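Local coordinates for thiamine-binding periplasmic protein (Escherichia coli, PDB 2QRY) that binds thiamine, thiamine phosphate and thiamine diphosphate with high affinity as the periplasmic solute-binding protein of the ThiBPQ ABC transporter for thiamine import, at residues F120-Y125 with V247-R252. Numbering follows the deposited sequence.
With TPS (thiamin phosphate), chain E.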
ATOM      1  N   PHE A 120      14.614  -3.335  -5.349  1.00 32.71           N
ATOM      2  CA  PHE A 120      13.155  -3.354  -5.290  1.00 31.68           C
ATOM      3  C   PHE A 120      12.457  -2.906  -6.576  1.00 31.31           C
ATOM      4  O   PHE A 120      12.668  -1.799  -7.067  1.00 31.35           O
ATOM      5  CB  PHE A 120      12.711  -2.513  -4.094  1.00 29.78           C
ATOM      6  CG  PHE A 120      13.396  -2.904  -2.817  1.00 30.44           C
ATOM      7  CD1 PHE A 120      13.045  -4.075  -2.156  1.00 30.47           C
ATOM      8  CD2 PHE A 120      14.456  -2.154  -2.326  1.00 31.07           C
ATOM      9  CE1 PHE A 120      13.744  -4.502  -1.027  1.00 30.93           C
ATOM     10  CE2 PHE A 120      15.164  -2.569  -1.197  1.00 32.10           C
ATOM     11  CZ  PHE A 120      14.806  -3.747  -0.548  1.00 31.94           C
ATOM     12  N   VAL A 121      11.615  -3.787  -7.101  1.00 30.62           N
ATOM     13  CA  VAL A 121      10.879  -3.537  -8.331  1.00 30.49           C
ATOM     14  C   VAL A 121       9.426  -3.129  -8.072  1.00 30.87           C
ATOM     15  O   VAL A 121       8.672  -3.846  -7.413  1.00 30.81           O
ATOM     16  CB  VAL A 121      10.867  -4.801  -9.225  1.00 28.91           C
ATOM     17  CG1 VAL A 121      10.277  -4.474 -10.586  1.00 28.71           C
ATOM     18  CG2 VAL A 121      12.272  -5.357  -9.363  1.00 30.68           C
ATOM     19  N   PRO A 122       9.014  -1.965  -8.592  1.00 30.02           N
ATOM     20  CA  PRO A 122       7.635  -1.517  -8.388  1.00 28.79           C
ATOM     21  C   PRO A 122       6.669  -2.353  -9.218  1.00 28.42           C
ATOM     22  O   PRO A 122       7.034  -2.853 -10.283  1.00 28.14           O
ATOM     23  CB  PRO A 122       7.659  -0.069  -8.875  1.00 28.65           C
ATOM     24  CG  PRO A 122       9.067   0.341  -8.693  1.00 30.70           C
ATOM     25  CD  PRO A 122       9.842  -0.876  -9.135  1.00 29.63           C
ATOM     26  N   PHE A 123       5.441  -2.507  -8.729  1.00 27.40           N
ATOM     27  CA  PHE A 123       4.428  -3.243  -9.471  1.00 25.87           C
ATOM     28  C   PHE A 123       3.128  -2.443  -9.563  1.00 25.48           C
ATOM     29  O   PHE A 123       2.243  -2.777 -10.348  1.00 26.74           O
ATOM     30  CB  PHE A 123       4.215  -4.654  -8.888  1.00 27.26           C
ATOM     31  CG  PHE A 123       3.652  -4.690  -7.490  1.00 26.55           C
ATOM     32  CD1 PHE A 123       2.287  -4.535  -7.266  1.00 26.00           C
ATOM     33  CD2 PHE A 123       4.477  -4.979  -6.404  1.00 26.06           C
ATOM     34  CE1 PHE A 123       1.756  -4.677  -5.990  1.00 25.98           C
ATOM     35  CE2 PHE A 123       3.955  -5.123  -5.125  1.00 23.11           C
ATOM     36  CZ  PHE A 123       2.595  -4.974  -4.918  1.00 24.67           C
ATOM     37  N   ASP A 124       3.024  -1.383  -8.764  1.00 22.06           N
ATOM     38  CA  ASP A 124       1.873  -0.478  -8.800  1.00 20.51           C
ATOM     39  C   ASP A 124       2.058   0.714  -7.866  1.00 18.62           C
ATOM     40  O   ASP A 124       2.976   0.734  -7.049  1.00 17.29           O
ATOM     41  CB  ASP A 124       0.537  -1.195  -8.499  1.00 20.69           C
ATOM     42  CG  ASP A 124       0.407  -1.668  -7.059  1.00 23.29           C
ATOM     43  OD1 ASP A 124       0.988  -1.049  -6.136  1.00 23.47           O
ATOM     44  OD2 ASP A 124      -0.315  -2.666  -6.850  1.00 23.95           O
ATOM     45  N   TYR A 125       1.210   1.726  -8.015  1.00 18.52           N
ATOM     46  CA  TYR A 125       1.312   2.904  -7.163  1.00 19.60           C
ATOM     47  C   TYR A 125      -0.053   3.533  -6.929  1.00 18.59           C
ATOM     48  O   TYR A 125      -1.011   3.242  -7.640  1.00 20.44           O
ATOM     49  CB  TYR A 125       2.278   3.931  -7.777  1.00 18.75           C
ATOM     50  CG  TYR A 125       1.764   4.630  -9.022  1.00 22.08           C
ATOM     51  CD1 TYR A 125       1.098   5.853  -8.934  1.00 21.55           C
ATOM     52  CD2 TYR A 125       1.945   4.067 -10.287  1.00 22.36           C
ATOM     53  CE1 TYR A 125       0.625   6.503 -10.071  1.00 24.84           C
ATOM     54  CE2 TYR A 125       1.474   4.709 -11.436  1.00 24.68           C
ATOM     55  CZ  TYR A 125       0.817   5.928 -11.319  1.00 26.37           C
ATOM     56  OH  TYR A 125       0.361   6.577 -12.446  1.00 28.99           O
ATOM     57  N   VAL A 247       4.430   3.541  -3.688  1.00 21.99           N
ATOM     58  CA  VAL A 247       4.856   2.725  -4.803  1.00 22.68           C
ATOM     59  C   VAL A 247       5.161   1.393  -4.149  1.00 23.44           C
ATOM     60  O   VAL A 247       6.121   1.279  -3.393  1.00 24.66           O
ATOM     61  CB  VAL A 247       6.145   3.258  -5.473  1.00 23.28           C
ATOM     62  CG1 VAL A 247       6.579   2.306  -6.567  1.00 20.43           C
ATOM     63  CG2 VAL A 247       5.910   4.653  -6.041  1.00 21.67           C
ATOM     64  N   GLU A 248       4.331   0.391  -4.412  1.00 23.97           N
ATOM     65  CA  GLU A 248       4.557  -0.922  -3.822  1.00 23.78           C
ATOM     66  C   GLU A 248       5.657  -1.616  -4.601  1.00 22.80           C
ATOM     67  O   GLU A 248       5.784  -1.425  -5.806  1.00 22.84           O
ATOM     68  CB  GLU A 248       3.275  -1.755  -3.861  1.00 22.40           C
ATOM     69  CG  GLU A 248       2.089  -1.067  -3.228  1.00 20.93           C
ATOM     70  CD  GLU A 248       0.962  -2.028  -2.932  1.00 21.19           C
ATOM     71  OE1 GLU A 248       0.927  -2.575  -1.804  1.00 22.18           O
ATOM     72  OE2 GLU A 248       0.122  -2.245  -3.834  1.00 21.13           O
ATOM     73  N   VAL A 249       6.438  -2.435  -3.916  1.00 23.01           N
ATOM     74  CA  VAL A 249       7.547  -3.119  -4.558  1.00 22.68           C
ATOM     75  C   VAL A 249       7.693  -4.569  -4.137  1.00 22.90           C
ATOM     76  O   VAL A 249       7.054  -5.036  -3.196  1.00 23.82           O
ATOM     77  CB  VAL A 249       8.878  -2.409  -4.233  1.00 22.65           C
ATOM     78  CG1 VAL A 249       8.797  -0.945  -4.632  1.00 23.13           C
ATOM     79  CG2 VAL A 249       9.172  -2.523  -2.752  1.00 19.82           C
ATOM     80  N   ALA A 250       8.553  -5.272  -4.859  1.00 23.22           N
ATOM     81  CA  ALA A 250       8.855  -6.664  -4.584  1.00 22.75           C
ATOM     82  C   ALA A 250      10.364  -6.847  -4.779  1.00 23.65           C
ATOM     83  O   ALA A 250      11.000  -6.083  -5.515  1.00 23.11           O
ATOM     84  CB  ALA A 250       8.086  -7.562  -5.526  1.00 18.85           C
ATOM     85  N   ALA A 251      10.932  -7.842  -4.107  1.00 22.54           N
ATOM     86  CA  ALA A 251      12.353  -8.126  -4.223  1.00 23.01           C
ATOM     87  C   ALA A 251      12.611  -9.590  -3.888  1.00 25.02           C
ATOM     88  O   ALA A 251      11.839 -10.215  -3.150  1.00 24.23           O
ATOM     89  CB  ALA A 251      13.142  -7.233  -3.288  1.00 21.48           C
ATOM     90  N   ARG A 252      13.690 -10.139  -4.437  1.00 24.94           N
ATOM     91  CA  ARG A 252      14.036 -11.527  -4.181  1.00 24.71           C
ATOM     92  C   ARG A 252      14.979 -11.563  -2.983  1.00 23.70           C
ATOM     93  O   ARG A 252      15.765 -10.640  -2.776  1.00 21.35           O
ATOM     94  CB  ARG A 252      14.697 -12.149  -5.415  1.00 27.38           C
ATOM     95  CG  ARG A 252      16.136 -11.721  -5.694  1.00 29.73           C
ATOM     96  CD  ARG A 252      16.584 -12.256  -7.058  1.00 32.01           C
ATOM     97  NE  ARG A 252      18.018 -12.547  -7.143  1.00 34.28           N
ATOM     98  CZ  ARG A 252      18.654 -13.435  -6.376  1.00 35.13           C
ATOM     99  NH1 ARG A 252      17.992 -14.126  -5.451  1.00 34.92           N
ATOM    100  NH2 ARG A 252      19.953 -13.646  -6.542  1.00 35.07           N
TER
HETATM  101  CM2 TPS E 400     -11.371  -1.265  -2.559  1.00 16.66           C
HETATM  102  N3  TPS E 400      -4.954  -1.773  -1.233  1.00 21.75           N
HETATM  103  C2  TPS E 400      -5.743  -2.074  -0.221  1.00 22.35           C
HETATM  104  S1  TPS E 400      -4.658  -2.418   1.074  1.00 22.37           S
HETATM  105  C5  TPS E 400      -3.145  -2.136   0.201  1.00 21.14           C
HETATM  106  C4  TPS E 400      -3.602  -1.796  -1.054  1.00 21.84           C
HETATM  107  CM4 TPS E 400      -2.623  -1.457  -2.173  1.00 22.85           C
HETATM  108  C6  TPS E 400      -1.786  -2.266   0.814  1.00 23.99           C
HETATM  109  C7  TPS E 400      -2.146  -2.784   2.207  1.00 25.37           C
HETATM  110  O7  TPS E 400      -1.030  -2.963   3.070  1.00 31.10           O
HETATM  111  N1A TPS E 400      -9.162  -0.189  -2.445  1.00 18.69           N
HETATM  112  C2A TPS E 400      -9.861  -1.320  -2.567  1.00 18.59           C
HETATM  113  N3A TPS E 400      -9.247  -2.495  -2.694  1.00 15.76           N
HETATM  114  C4A TPS E 400      -7.900  -2.588  -2.703  1.00 17.52           C
HETATM  115  N4A TPS E 400      -7.290  -3.823  -2.832  1.00 17.56           N
HETATM  116  C5A TPS E 400      -7.117  -1.397  -2.573  1.00 19.40           C
HETATM  117  C6A TPS E 400      -7.820  -0.187  -2.443  1.00 19.13           C
HETATM  118  C7A TPS E 400      -5.569  -1.398  -2.567  1.00 19.07           C
HETATM  119  P1  TPS E 400      -1.621  -3.519   4.468  1.00 24.68           P
HETATM  120  O1  TPS E 400      -2.715  -2.545   4.990  1.00 27.25           O
HETATM  121  O2  TPS E 400      -0.472  -3.732   5.536  1.00 31.77           O
HETATM  122  O3  TPS E 400      -2.286  -4.886   4.201  1.00 24.66           O
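The Phe-123 ring has CB of Glu-248 over one face, a CH-pi contact with CB 3.9 Å from the ring centroid. Val-249 O lies at its edge, near the ring plane. The two segments are antiparallel strands in the sheet of a type II periplasmic binding protein. Residues 120-125 carry a beta bulge: Phe-123 and Asp-124 together stand opposite Glu-248. Phe-123 N donates to Glu-248 O, and Glu-248 N donates to Asp-124 O. The bulge shows in the backbone at Phe-123, whose psi is -13°, away from extended values. With its CG between the backbone N and the carbonyl carbon (chi1 65°), the ring reaches the Glu-248 stem.

The carboxylates of Asp-124 and Glu-248 are nearly coplanar, their planes 21° apart. Asp-124 OD1 is only 2.7 Å from Glu-248 OE2, so one acid probably holds a proton. Glu-248 OE1 is hydrogen-bonded to the Tyr-30 hydroxyl. Glu-248 sits beside the thiamin phosphate, with Asp-124 behind it in the second shell. The cationic thiazolium of the ligand probably favours negative charge on Glu-248.

Before the bulge, Val-121 and Ala-250 form a hydrogen-bonded pair. Val-121 N meets Ala-250 O at 2.9 Å, in the carbonyl plane, and Ala-250 N returns a bond to Val-121 O. Helix 259-269 packs on Val-121, Phe-123 and Ala-250. Pro-122, Tyr-125, Val-247 and Val-249 line the other face of the sheet. There Pro-122 CB presses on Val-247 CG1 at 3.5 Å, a tight carbon pair. The Phe-120 ring touches Ala-251 obliquely, CD1 to CB 3.4 Å, and meets Phe-99 edge-to-face. At the ligand end, Glu-248 OE2 stops 3.3 Å from CM4, the methyl on the thiazolium ring.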